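Local coordinates for signal recognition particle 54 kDa protein (Aeropyrum pernix, PDB 7EPK) that belongs to the SRP54 family of signal recognition particle proteins, which join a helical bundle, a P-loop GTPase domain and a signal peptide binding domain in one chain, at residues Ile98-Gly103 with Ala203-Val208; Arg168-Leu173 with Glu179-Asp184; Gly322-Arg327 with Lys418-Met423; Glu378-Glu383 with Glu412-Tyr417. All coordinates share one frame; numbering follows the deposited sequence.

Interaction 1: residues Ile98-Gly103 with Ala203-Val208; sequences IVLLVG and AIASKV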
loop_
_atom_site.group_PDB
_atom_site.type_symbol
_atom_site.label_atom_id
_atom_site.label_comp_id
_atom_site.label_asym_id
_atom_site.label_seq_id
_atom_site.Cartn_x
_atom_site.Cartn_y
_atom_site.Cartn_z
ATOM N N ILE A 98 18.937 12.623 -9.722
ATOM C CA ILE A 98 18.690 14.073 -9.954
ATOM C C ILE A 98 17.179 14.329 -10.082
ATOM O O ILE A 98 16.538 13.795 -11.019
ATOM C CB ILE A 98 19.507 14.586 -11.154
ATOM C CG1 ILE A 98 20.935 14.021 -11.195
ATOM C CG2 ILE A 98 19.531 16.106 -11.164
ATOM C CD1 ILE A 98 21.713 14.187 -9.913
ATOM N N VAL A 99 16.639 15.166 -9.195
ATOM C CA VAL A 99 15.187 15.497 -9.124
ATOM C C VAL A 99 14.951 16.938 -9.569
ATOM O O VAL A 99 15.310 17.847 -8.802
ATOM C CB VAL A 99 14.659 15.329 -7.694
ATOM C CG1 VAL A 99 13.171 15.569 -7.646
ATOM C CG2 VAL A 99 15.003 13.966 -7.127
ATOM N N LEU A 100 14.322 17.150 -10.727
ATOM C CA LEU A 100 13.884 18.504 -11.151
ATOM C C LEU A 100 12.462 18.764 -10.660
ATOM O O LEU A 100 11.525 18.164 -11.196
ATOM C CB LEU A 100 13.972 18.619 -12.673
ATOM C CG LEU A 100 13.506 19.958 -13.259
ATOM C CD1 LEU A 100 14.334 21.106 -12.720
ATOM C CD2 LEU A 100 13.544 19.939 -14.785
ATOM N N LEU A 101 12.301 19.703 -9.738
ATOM C CA LEU A 101 10.974 20.259 -9.353
ATOM C C LEU A 101 10.398 21.145 -10.483
ATOM O O LEU A 101 11.142 21.862 -11.166
ATOM C CB LEU A 101 11.159 21.028 -8.039
ATOM C CG LEU A 101 11.041 20.183 -6.773
ATOM C CD1 LEU A 101 11.530 18.759 -6.994
ATOM C CD2 LEU A 101 11.763 20.825 -5.610
ATOM N N VAL A 102 9.101 21.063 -10.732
ATOM C CA VAL A 102 8.398 21.946 -11.703
ATOM C C VAL A 102 7.024 22.223 -11.099
ATOM O O VAL A 102 6.652 21.516 -10.155
ATOM C CB VAL A 102 8.322 21.354 -13.131
ATOM C CG1 VAL A 102 9.704 21.105 -13.720
ATOM C CG2 VAL A 102 7.490 20.085 -13.217
ATOM N N GLY A 103 6.342 23.262 -11.585
ATOM C CA GLY A 103 5.135 23.822 -10.946
ATOM C C GLY A 103 5.122 25.338 -11.013
ATOM O O GLY A 103 6.164 25.914 -11.320
ATOM N N ALA A 203 14.833 23.692 -20.828
ATOM C CA ALA A 203 16.249 24.042 -21.090
ATOM C C ALA A 203 17.072 23.530 -19.904
ATOM O O ALA A 203 18.042 22.787 -20.127
ATOM C CB ALA A 203 16.400 25.539 -21.314
ATOM N N ILE A 204 16.654 23.893 -18.690
ATOM C CA ILE A 204 17.225 23.358 -17.421
ATOM C C ILE A 204 17.281 21.838 -17.528
ATOM O O ILE A 204 18.347 21.272 -17.255
ATOM C CB ILE A 204 16.406 23.785 -16.192
ATOM C CG1 ILE A 204 16.526 25.288 -15.933
ATOM C CG2 ILE A 204 16.804 22.961 -14.971
ATOM C CD1 ILE A 204 15.414 25.836 -15.070
ATOM N N ALA A 205 16.165 21.223 -17.917
ATOM C CA ALA A 205 16.033 19.752 -18.013
ATOM C C ALA A 205 17.120 19.221 -18.950
ATOM O O ALA A 205 17.776 18.221 -18.601
ATOM C CB ALA A 205 14.659 19.367 -18.471
ATOM N N SER A 206 17.347 19.896 -20.072
ATOM C CA SER A 206 18.290 19.432 -21.121
ATOM C C SER A 206 19.721 19.444 -20.570
ATOM O O SER A 206 20.452 18.448 -20.796
ATOM C CB SER A 206 18.165 20.247 -22.379
ATOM O OG SER A 206 18.717 19.539 -23.479
ATOM N N LYS A 207 20.106 20.514 -19.873
ATOM C CA LYS A 207 21.460 20.640 -19.268
ATOM C C LYS A 207 21.608 19.645 -18.101
ATOM O O LYS A 207 22.709 19.081 -17.936
ATOM C CB LYS A 207 21.711 22.073 -18.783
ATOM C CG LYS A 207 21.721 23.147 -19.866
ATOM C CD LYS A 207 22.684 22.882 -21.011
ATOM C CE LYS A 207 22.996 24.115 -21.835
ATOM N NZ LYS A 207 24.369 24.607 -21.567
ATOM N N VAL A 208 20.549 19.435 -17.314
ATOM C CA VAL A 208 20.643 18.727 -16.009
ATOM C C VAL A 208 20.494 17.216 -16.204
ATOM O O VAL A 208 21.172 16.491 -15.471
ATOM C CB VAL A 208 19.634 19.298 -15.007
ATOM C CG1 VAL A 208 19.611 18.496 -13.723
ATOM C CG2 VAL A 208 19.941 20.753 -14.685
#
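No flat side chain enters the contact of Ile98 and Leu100 with Ile204, Ala205 and Val208, so there are no ring faces or edges to occupy and methyl groups do all the touching. Leu100 supplies two of them. With its CG anti to the backbone N (chi1 178°), the side chain reaches across to the helix and splits there: CD1 meets CG2 of Ile204 at 3.8 Å, the two chains lying at about a right angle, while CD2 rests 3.9 Å from CB of Ala205. One helical turn further on, CG2 of Ile98 meets CG1 of Val208 at 3.5 Å. Ile98 and Leu100 project from the same face of the strand, and the axes of strand 98-102 and helix 203-208 approach to 10.2 Å and run antiparallel, at 177°. This is strand-to-helix packing in a P-loop GTPase domain. Helix 194-208 belongs to the beta-alpha-beta crossover from strand 180-184 to strand 212-218 and passes over strand 97-102, which lies between those two in the parallel part of the sheet. Helix 162-175 lies alongside, offering Leu170 to both Ile98 and Val208.

Interaction 2: residues Arg168-Leu173 with Glu179-Asp184; sequences RGLEDL and EIVIVD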
loop_
_atom_site.group_PDB
_atom_site.type_symbol
_atom_site.label_atom_id
_atom_site.label_comp_id
_atom_site.label_asym_id
_atom_site.label_seq_id
_atom_site.Cartn_x
_atom_site.Cartn_y
_atom_site.Cartn_z
ATOM N N ARG A 168 25.622 24.024 -13.038
ATOM C CA ARG A 168 26.768 24.332 -12.159
ATOM C C ARG A 168 26.464 23.708 -10.789
ATOM O O ARG A 168 27.333 22.965 -10.278
ATOM C CB ARG A 168 27.031 25.841 -12.159
ATOM C CG ARG A 168 28.501 26.240 -12.061
ATOM C CD ARG A 168 28.654 27.719 -12.384
ATOM N NE ARG A 168 28.261 28.036 -13.765
ATOM C CZ ARG A 168 27.392 28.976 -14.151
ATOM N NH1 ARG A 168 26.792 29.754 -13.263
ATOM N NH2 ARG A 168 27.150 29.151 -15.443
ATOM N N GLY A 169 25.269 23.960 -10.237
ATOM C CA GLY A 169 24.827 23.448 -8.917
ATOM C C GLY A 169 24.850 21.924 -8.850
ATOM O O GLY A 169 25.130 21.356 -7.762
ATOM N N LEU A 170 24.573 21.274 -9.982
ATOM C CA LEU A 170 24.624 19.808 -10.116
ATOM C C LEU A 170 26.081 19.379 -9.975
ATOM O O LEU A 170 26.375 18.544 -9.104
ATOM C CB LEU A 170 24.043 19.397 -11.470
ATOM C CG LEU A 170 23.904 17.888 -11.664
ATOM C CD1 LEU A 170 23.133 17.298 -10.508
ATOM C CD2 LEU A 170 23.227 17.529 -12.979
ATOM N N GLU A 171 26.972 19.954 -10.778
ATOM C CA GLU A 171 28.402 19.561 -10.771
ATOM C C GLU A 171 28.970 19.809 -9.366
ATOM O O GLU A 171 29.655 18.908 -8.829
ATOM C CB GLU A 171 29.150 20.229 -11.921
ATOM C CG GLU A 171 29.046 19.439 -13.226
ATOM C CD GLU A 171 29.344 17.940 -13.132
ATOM O OE1 GLU A 171 30.281 17.547 -12.358
ATOM O OE2 GLU A 171 28.624 17.157 -13.813
ATOM N N ASP A 172 28.634 20.933 -8.747
ATOM C CA ASP A 172 29.236 21.319 -7.445
ATOM C C ASP A 172 28.952 20.228 -6.410
ATOM O O ASP A 172 29.903 19.811 -5.717
ATOM C CB ASP A 172 28.691 22.649 -6.928
ATOM C CG ASP A 172 29.246 22.964 -5.554
ATOM O OD1 ASP A 172 30.415 23.424 -5.499
ATOM O OD2 ASP A 172 28.530 22.706 -4.556
ATOM N N LEU A 173 27.682 19.804 -6.345
ATOM C CA LEU A 173 27.106 18.889 -5.329
ATOM C C LEU A 173 27.524 17.441 -5.609
ATOM O O LEU A 173 27.783 16.703 -4.658
ATOM C CB LEU A 173 25.587 19.045 -5.360
ATOM C CG LEU A 173 25.045 20.347 -4.768
ATOM C CD1 LEU A 173 23.546 20.460 -5.018
ATOM C CD2 LEU A 173 25.349 20.448 -3.268
ATOM N N GLU A 179 24.438 12.237 -3.168
ATOM C CA GLU A 179 23.864 11.016 -3.792
ATOM C C GLU A 179 22.509 11.369 -4.426
ATOM O O GLU A 179 22.156 10.736 -5.452
ATOM C CB GLU A 179 23.701 9.911 -2.752
ATOM C CG GLU A 179 25.016 9.392 -2.197
ATOM C CD GLU A 179 24.860 8.501 -0.974
ATOM O OE1 GLU A 179 24.231 8.951 0.024
ATOM O OE2 GLU A 179 25.352 7.360 -1.027
ATOM N N ILE A 180 21.799 12.353 -3.850
ATOM C CA ILE A 180 20.537 12.945 -4.377
ATOM C C ILE A 180 20.723 14.459 -4.518
ATOM O O ILE A 180 21.160 15.082 -3.552
ATOM C CB ILE A 180 19.358 12.630 -3.433
ATOM C CG1 ILE A 180 19.140 11.127 -3.278
ATOM C CG2 ILE A 180 18.083 13.344 -3.877
ATOM C CD1 ILE A 180 18.024 10.771 -2.305
ATOM N N VAL A 181 20.298 15.032 -5.644
ATOM C CA VAL A 181 20.276 16.500 -5.919
ATOM C C VAL A 181 18.852 16.890 -6.303
ATOM O O VAL A 181 18.337 16.344 -7.280
ATOM C CB VAL A 181 21.240 16.871 -7.057
ATOM C CG1 VAL A 181 21.123 18.338 -7.421
ATOM C CG2 VAL A 181 22.670 16.519 -6.707
ATOM N N ILE A 182 18.263 17.822 -5.569
ATOM C CA ILE A 182 16.918 18.392 -5.838
ATOM C C ILE A 182 17.137 19.771 -6.455
ATOM O O ILE A 182 17.706 20.658 -5.771
ATOM C CB ILE A 182 16.083 18.486 -4.553
ATOM C CG1 ILE A 182 15.918 17.133 -3.857
ATOM C CG2 ILE A 182 14.743 19.127 -4.858
ATOM C CD1 ILE A 182 15.326 17.237 -2.456
ATOM N N VAL A 183 16.679 19.959 -7.683
ATOM C CA VAL A 183 16.828 21.251 -8.387
ATOM C C VAL A 183 15.545 22.072 -8.252
ATOM O O VAL A 183 14.619 21.802 -9.022
ATOM C CB VAL A 183 17.205 20.982 -9.847
ATOM C CG1 VAL A 183 17.201 22.263 -10.661
ATOM C CG2 VAL A 183 18.555 20.279 -9.916
ATOM N N ASP A 184 15.514 23.059 -7.347
ATOM C CA ASP A 184 14.372 24.007 -7.200
ATOM C C ASP A 184 14.337 24.930 -8.428
ATOM O O ASP A 184 15.403 25.232 -8.982
ATOM C CB ASP A 184 14.441 24.801 -5.885
ATOM C CG ASP A 184 13.228 25.691 -5.606
ATOM O OD1 ASP A 184 12.235 25.557 -6.318
ATOM O OD2 ASP A 184 13.283 26.524 -4.685
#
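Val181 meets Leu170 and Leu173, two residues three positions apart on one side of helix 162-175, and its short side chain can be followed outward from the strand. CB points at the helix and already lies 4.0 Å from CD1 of Leu170. Beyond it the side chain forks. CG1, set anti to the backbone N (chi1 175°), comes between two methyl groups: CD1 of Leu170 at 3.8 Å and CD1 of Leu173 at 4.0 Å. CG2 touches the same methyl, CD1 of Leu170, at 3.9 Å and lies 4.1 Å from CB of Leu173. A single leucine methyl therefore rests against the whole fork of the valine, whereas Leu173 offers the root and the tip of its chain to different branches. The approaches differ as well: Leu170 lies roughly perpendicular to Val181, and Leu173 meets it at a slant. Leu170 leaves its helix at a tangent to the strand and turns inward only toward its end; Leu173 points at the strand from the start and also touches Val130 and Met153. On the strand, Ile182 faces away and packs on helix 109-122, so successive residues serve the two faces of the sheet. Helix 162-175 is the crossover of a beta-alpha-beta unit between the parallel strands 153-156 and 180-184 of the P-loop GTPase domain. Since the side chains meet through carbon atoms alone, with no hydrogen bond between the segments, this contact rests on close fit and the burial of three aliphatic side chains.

Interaction 3: residues Gly322-Arg327 with Lys418-Met423; sequences GRITMR and KNLKTM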
loop_
_atom_site.group_PDB
_atom_site.type_symbol
_atom_site.label_atom_id
_atom_site.label_comp_id
_atom_site.label_asym_id
_atom_site.label_seq_id
_atom_site.Cartn_x
_atom_site.Cartn_y
_atom_site.Cartn_z
ATOM N N GLY A 322 -14.494 -38.818 7.194
ATOM C CA GLY A 322 -13.545 -39.951 7.120
ATOM C C GLY A 322 -12.559 -39.861 5.964
ATOM O O GLY A 322 -11.935 -40.899 5.672
ATOM N N ARG A 323 -12.385 -38.678 5.357
ATOM C CA ARG A 323 -11.639 -38.475 4.079
ATOM C C ARG A 323 -10.184 -38.086 4.372
ATOM O O ARG A 323 -9.516 -37.628 3.438
ATOM C CB ARG A 323 -12.308 -37.400 3.207
ATOM C CG ARG A 323 -13.463 -37.895 2.345
ATOM C CD ARG A 323 -13.036 -38.693 1.116
ATOM N NE ARG A 323 -13.952 -38.498 -0.013
ATOM C CZ ARG A 323 -13.673 -37.843 -1.151
ATOM N NH1 ARG A 323 -12.481 -37.306 -1.361
ATOM N NH2 ARG A 323 -14.600 -37.734 -2.090
ATOM N N ILE A 324 -9.701 -38.298 5.600
ATOM C CA ILE A 324 -8.357 -37.841 6.068
ATOM C C ILE A 324 -7.259 -38.371 5.130
ATOM O O ILE A 324 -7.340 -39.561 4.740
ATOM C CB ILE A 324 -8.103 -38.249 7.538
ATOM C CG1 ILE A 324 -6.828 -37.597 8.084
ATOM C CG2 ILE A 324 -8.071 -39.763 7.705
ATOM C CD1 ILE A 324 -6.745 -37.547 9.598
ATOM N N THR A 325 -6.292 -37.495 4.796
ATOM C CA THR A 325 -5.080 -37.742 3.965
ATOM C C THR A 325 -3.939 -36.814 4.400
ATOM O O THR A 325 -4.166 -35.970 5.293
ATOM C CB THR A 325 -5.302 -37.465 2.473
ATOM O OG1 THR A 325 -5.499 -36.049 2.365
ATOM C CG2 THR A 325 -6.430 -38.285 1.871
ATOM N N MET A 326 -2.755 -36.960 3.792
ATOM C CA MET A 326 -1.585 -36.088 4.080
ATOM C C MET A 326 -1.900 -34.654 3.642
ATOM O O MET A 326 -1.375 -33.723 4.273
ATOM C CB MET A 326 -0.326 -36.577 3.361
ATOM C CG MET A 326 0.295 -37.818 4.009
ATOM S SD MET A 326 0.536 -37.690 5.820
ATOM C CE MET A 326 1.168 -39.332 6.147
ATOM N N ARG A 327 -2.741 -34.481 2.614
ATOM C CA ARG A 327 -3.110 -33.147 2.067
ATOM C C ARG A 327 -4.115 -32.499 3.011
ATOM O O ARG A 327 -4.012 -31.270 3.211
ATOM C CB ARG A 327 -3.638 -33.245 0.638
ATOM C CG ARG A 327 -2.520 -33.387 -0.382
ATOM C CD ARG A 327 -2.953 -33.812 -1.775
ATOM N NE ARG A 327 -1.802 -33.807 -2.660
ATOM C CZ ARG A 327 -1.873 -33.917 -3.970
ATOM N NH1 ARG A 327 -0.773 -33.863 -4.695
ATOM N NH2 ARG A 327 -3.046 -34.091 -4.559
ATOM N N LYS A 418 -3.060 -42.416 11.096
ATOM C CA LYS A 418 -3.760 -43.714 11.342
ATOM C C LYS A 418 -4.768 -43.540 12.480
ATOM O O LYS A 418 -5.917 -43.992 12.327
ATOM C CB LYS A 418 -2.798 -44.851 11.703
ATOM C CG LYS A 418 -1.789 -45.247 10.628
ATOM C CD LYS A 418 -0.577 -45.981 11.201
ATOM C CE LYS A 418 0.593 -46.136 10.251
ATOM N NZ LYS A 418 1.799 -46.620 10.968
ATOM N N ASN A 419 -4.350 -42.904 13.575
ATOM C CA ASN A 419 -5.157 -42.815 14.819
ATOM C C ASN A 419 -6.425 -42.007 14.512
ATOM O O ASN A 419 -7.516 -42.471 14.888
ATOM C CB ASN A 419 -4.345 -42.273 16.001
ATOM C CG ASN A 419 -4.681 -42.969 17.301
ATOM O OD1 ASN A 419 -5.794 -42.844 17.809
ATOM N ND2 ASN A 419 -3.728 -43.709 17.844
ATOM N N LEU A 420 -6.297 -40.867 13.828
ATOM C CA LEU A 420 -7.468 -40.060 13.400
ATOM C C LEU A 420 -8.362 -40.961 12.558
ATOM O O LEU A 420 -9.551 -41.064 12.886
ATOM C CB LEU A 420 -7.031 -38.816 12.618
ATOM C CG LEU A 420 -6.914 -37.521 13.428
ATOM C CD1 LEU A 420 -8.290 -37.020 13.854
ATOM C CD2 LEU A 420 -6.012 -37.697 14.650
ATOM N N LYS A 421 -7.780 -41.639 11.564
ATOM C CA LYS A 421 -8.518 -42.412 10.523
ATOM C C LYS A 421 -9.355 -43.541 11.142
ATOM O O LYS A 421 -10.474 -43.793 10.623
ATOM C CB LYS A 421 -7.566 -43.015 9.492
ATOM C CG LYS A 421 -8.293 -43.771 8.400
ATOM C CD LYS A 421 -7.767 -43.466 7.043
ATOM C CE LYS A 421 -6.353 -43.959 6.850
ATOM N NZ LYS A 421 -6.065 -44.122 5.408
ATOM N N THR A 422 -8.816 -44.205 12.173
ATOM C CA THR A 422 -9.486 -45.280 12.958
ATOM C C THR A 422 -10.779 -44.725 13.562
ATOM O O THR A 422 -11.846 -45.235 13.207
ATOM C CB THR A 422 -8.586 -45.841 14.071
ATOM O OG1 THR A 422 -7.311 -46.246 13.565
ATOM C CG2 THR A 422 -9.223 -47.026 14.763
ATOM N N MET A 423 -10.670 -43.701 14.410
ATOM C CA MET A 423 -11.781 -43.160 15.243
ATOM C C MET A 423 -13.046 -42.947 14.397
ATOM O O MET A 423 -14.144 -43.338 14.862
ATOM C CB MET A 423 -11.386 -41.828 15.891
ATOM C CG MET A 423 -10.219 -41.941 16.842
ATOM S SD MET A 423 -9.703 -40.320 17.410
ATOM C CE MET A 423 -7.986 -40.647 17.811
#
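Leu420 and Lys421, neighbours on helix 409-423, each take one branch of Ile324, which comes from the loop before helix 326-337. Taking the helix in order, Lys418 starts off away from the loop and contributes inside its own helix: its O receives both the backbone N of Thr422, at 2.9 Å, and OG1 of Thr422, also at 2.9 Å, the hydroxyl sitting above the carbonyl plane. Leu420 points at the loop; its side chain and that of Ile324 cross at about a right angle, CD1 of Ile324 against CB and, at 3.8 Å, CG of Leu420. Lys421 follows with its aliphatic stem. CG2 of Ile324 lies 3.7 Å from CB and 3.8 Å from CD of Lys421, whose chain bends at chi2 and chi3, while its NZ is hydrogen-bonded to OH of Tyr417. Ile324 can serve both partners because CG1 lies anti to its backbone N (chi1 -171°), carrying CD1 to the leucine and leaving CG2 for the lysine. Both segments lie in the signal peptide binding domain, and around their contact the chain turns from one helix into the next. Gly322 ends helix 293-320 in a Schellman motif, and Thr325 is the N-cap of helix 326-337. Val319 of helix 293-320 touches both Ile324 and Leu420, so the linker lies against helices 293-320 and 409-423.

Interaction 4: residues Glu378-Glu383 with Glu412-Tyr417; sequences ESMTYE and ELLVYY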
loop_
_atom_site.group_PDB
_atom_site.type_symbol
_atom_site.label_atom_id
_atom_site.label_comp_id
_atom_site.label_asym_id
_atom_site.label_seq_id
_atom_site.Cartn_x
_atom_site.Cartn_y
_atom_site.Cartn_z
ATOM N N GLU A 378 6.093 -32.092 3.210
ATOM C CA GLU A 378 6.698 -31.417 2.033
ATOM C C GLU A 378 7.804 -32.294 1.427
ATOM O O GLU A 378 8.082 -32.117 0.233
ATOM C CB GLU A 378 7.175 -30.020 2.425
ATOM C CG GLU A 378 6.048 -29.048 2.722
ATOM C CD GLU A 378 6.510 -27.740 3.329
ATOM O OE1 GLU A 378 5.665 -26.994 3.868
ATOM O OE2 GLU A 378 7.714 -27.475 3.261
ATOM N N SER A 379 8.410 -33.206 2.199
ATOM C CA SER A 379 9.565 -34.058 1.771
ATOM C C SER A 379 9.082 -35.432 1.265
ATOM O O SER A 379 9.845 -36.092 0.543
ATOM C CB SER A 379 10.615 -34.196 2.875
ATOM O OG SER A 379 11.198 -32.937 3.204
ATOM N N MET A 380 7.854 -35.840 1.590
ATOM C CA MET A 380 7.223 -37.061 1.031
ATOM C C MET A 380 7.043 -36.904 -0.487
ATOM O O MET A 380 6.660 -35.819 -0.905
ATOM C CB MET A 380 5.843 -37.264 1.652
ATOM C CG MET A 380 5.853 -37.378 3.149
ATOM S SD MET A 380 4.228 -37.894 3.701
ATOM C CE MET A 380 4.504 -38.292 5.424
ATOM N N THR A 381 7.245 -37.969 -1.273
ATOM C CA THR A 381 6.960 -38.004 -2.738
ATOM C C THR A 381 5.455 -37.824 -2.961
ATOM O O THR A 381 4.652 -38.064 -2.038
ATOM C CB THR A 381 7.420 -39.303 -3.433
ATOM O OG1 THR A 381 6.502 -40.368 -3.203
ATOM C CG2 THR A 381 8.768 -39.811 -2.981
ATOM N N TYR A 382 5.067 -37.460 -4.173
ATOM C CA TYR A 382 3.636 -37.353 -4.553
ATOM C C TYR A 382 2.951 -38.707 -4.351
ATOM O O TYR A 382 1.770 -38.710 -3.996
ATOM C CB TYR A 382 3.500 -36.839 -5.987
ATOM C CG TYR A 382 3.951 -35.412 -6.142
ATOM C CD1 TYR A 382 3.227 -34.371 -5.582
ATOM C CD2 TYR A 382 5.135 -35.109 -6.780
ATOM C CE1 TYR A 382 3.650 -33.055 -5.704
ATOM C CE2 TYR A 382 5.575 -33.806 -6.902
ATOM C CZ TYR A 382 4.828 -32.767 -6.375
ATOM O OH TYR A 382 5.275 -31.480 -6.507
ATOM N N GLU A 383 3.664 -39.800 -4.611
ATOM C CA GLU A 383 3.160 -41.186 -4.429
ATOM C C GLU A 383 2.971 -41.452 -2.935
ATOM O O GLU A 383 1.898 -41.925 -2.532
ATOM C CB GLU A 383 4.137 -42.200 -5.013
ATOM C CG GLU A 383 3.663 -43.635 -4.912
ATOM C CD GLU A 383 4.720 -44.626 -5.355
ATOM O OE1 GLU A 383 5.628 -44.840 -4.552
ATOM O OE2 GLU A 383 4.657 -45.155 -6.504
ATOM N N GLU A 412 5.424 -40.309 14.383
ATOM C CA GLU A 412 4.382 -39.618 15.201
ATOM C C GLU A 412 3.234 -39.178 14.276
ATOM O O GLU A 412 2.085 -39.495 14.588
ATOM C CB GLU A 412 4.941 -38.403 15.956
ATOM C CG GLU A 412 5.956 -38.718 17.050
ATOM C CD GLU A 412 6.761 -37.523 17.561
ATOM O OE1 GLU A 412 6.546 -36.396 17.066
ATOM O OE2 GLU A 412 7.619 -37.715 18.451
ATOM N N LEU A 413 3.552 -38.455 13.194
ATOM C CA LEU A 413 2.574 -37.993 12.172
ATOM C C LEU A 413 1.821 -39.222 11.674
ATOM O O LEU A 413 0.571 -39.230 11.706
ATOM C CB LEU A 413 3.307 -37.278 11.019
ATOM C CG LEU A 413 2.503 -36.972 9.741
ATOM C CD1 LEU A 413 1.152 -36.341 10.044
ATOM C CD2 LEU A 413 3.284 -36.053 8.814
ATOM N N LEU A 414 2.582 -40.223 11.231
ATOM C CA LEU A 414 2.028 -41.450 10.623
ATOM C C LEU A 414 0.967 -42.032 11.562
ATOM O O LEU A 414 -0.187 -42.232 11.098
ATOM C CB LEU A 414 3.179 -42.401 10.302
ATOM C CG LEU A 414 3.583 -42.406 8.826
ATOM C CD1 LEU A 414 3.806 -41.003 8.283
ATOM C CD2 LEU A 414 4.817 -43.258 8.600
ATOM N N VAL A 415 1.293 -42.194 12.848
ATOM C CA VAL A 415 0.337 -42.719 13.872
ATOM C C VAL A 415 -0.872 -41.781 13.908
ATOM O O VAL A 415 -2.011 -42.303 13.890
ATOM C CB VAL A 415 0.983 -42.878 15.265
ATOM C CG1 VAL A 415 -0.025 -43.281 16.337
ATOM C CG2 VAL A 415 2.124 -43.878 15.233
ATOM N N TYR A 416 -0.619 -40.465 13.937
ATOM C CA TYR A 416 -1.643 -39.386 14.017
ATOM C C TYR A 416 -2.645 -39.608 12.893
ATOM O O TYR A 416 -3.863 -39.779 13.156
ATOM C CB TYR A 416 -1.010 -37.995 13.914
ATOM C CG TYR A 416 -1.984 -36.847 13.999
ATOM C CD1 TYR A 416 -2.406 -36.361 15.226
ATOM C CD2 TYR A 416 -2.481 -36.242 12.854
ATOM C CE1 TYR A 416 -3.303 -35.308 15.315
ATOM C CE2 TYR A 416 -3.378 -35.191 12.927
ATOM C CZ TYR A 416 -3.782 -34.719 14.163
ATOM O OH TYR A 416 -4.659 -33.685 14.259
ATOM N N TYR A 417 -2.116 -39.670 11.675
ATOM C CA TYR A 417 -2.880 -40.027 10.459
ATOM C C TYR A 417 -3.704 -41.282 10.783
ATOM O O TYR A 417 -4.935 -41.168 10.814
ATOM C CB TYR A 417 -1.921 -40.108 9.268
ATOM C CG TYR A 417 -2.435 -40.888 8.088
ATOM C CD1 TYR A 417 -3.288 -40.327 7.156
ATOM C CD2 TYR A 417 -2.075 -42.212 7.919
ATOM C CE1 TYR A 417 -3.765 -41.069 6.084
ATOM C CE2 TYR A 417 -2.538 -42.964 6.855
ATOM C CZ TYR A 417 -3.380 -42.390 5.930
ATOM O OH TYR A 417 -3.773 -43.158 4.876
#
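Met380 and Leu414 stand 11.8 Å apart between their CA atoms, the nearest backbone approach of the two segments, with Met380 in an extended linker conformation (phi -63°, psi 142°) between helices 367-379 and 382-386, and Leu414 within helix 409-423. Side chains bridge that gap. Met380 points at the helix and has CG anti to its carbonyl carbon (chi1 -58°); beyond CG the chain is fully stretched, which carries the terminal methyl CE to the side chains of helix 409-423. There CE meets CD1 of Leu414 at 4.0 Å and stands 4.2 Å from CD2 of Leu413. Leu414 starts out at a tangent to the linker and comes nearer at its end; its side chain and the methionine's run past each other in opposite directions. Leu413, by contrast, points at the linker from its CB and adds one methyl. Further along the helix, Tyr417 brings its ring edge, in plane, to O of Leu414, while its OH is hydrogen-bonded to OE1 of Glu389. Ile391 touches both Met380 and Leu414, and Ile399 of helix 393-402 also packs on Met380, so the small meeting place lies inside a wider apolar core of the signal peptide binding domain. Thr381, next to Met380, is the N-cap of helix 382-386. With a flexible, unbranched side chain meeting two leucines through methyls alone, and no hydrogen bond between the segments, the contact is purely apolar and depends on the reach of one thioether chain.

In the fold
The contacts form two distant pairs. Interactions 1 and 2 share the GTPase domain sheet, where strands 97-102 and 180-184 are neighbours bonded through the backbones of Val99, Val181 and Val183. Interactions 3 and 4 share helix 409-423 in the signal peptide binding domain, their centres about 11 Å apart, and Met326 links them by touching Met380 and Leu414. Centres of interactions 1 and 3 lie about 68 Å apart. All four are buried and meet through apolar groups, but aliphatic side chains pack helices on the sheet in the first pair, whereas linkers meet a helix in the second. Among all the touching residues Lys421, at the margin of interaction 3, is the exposed one.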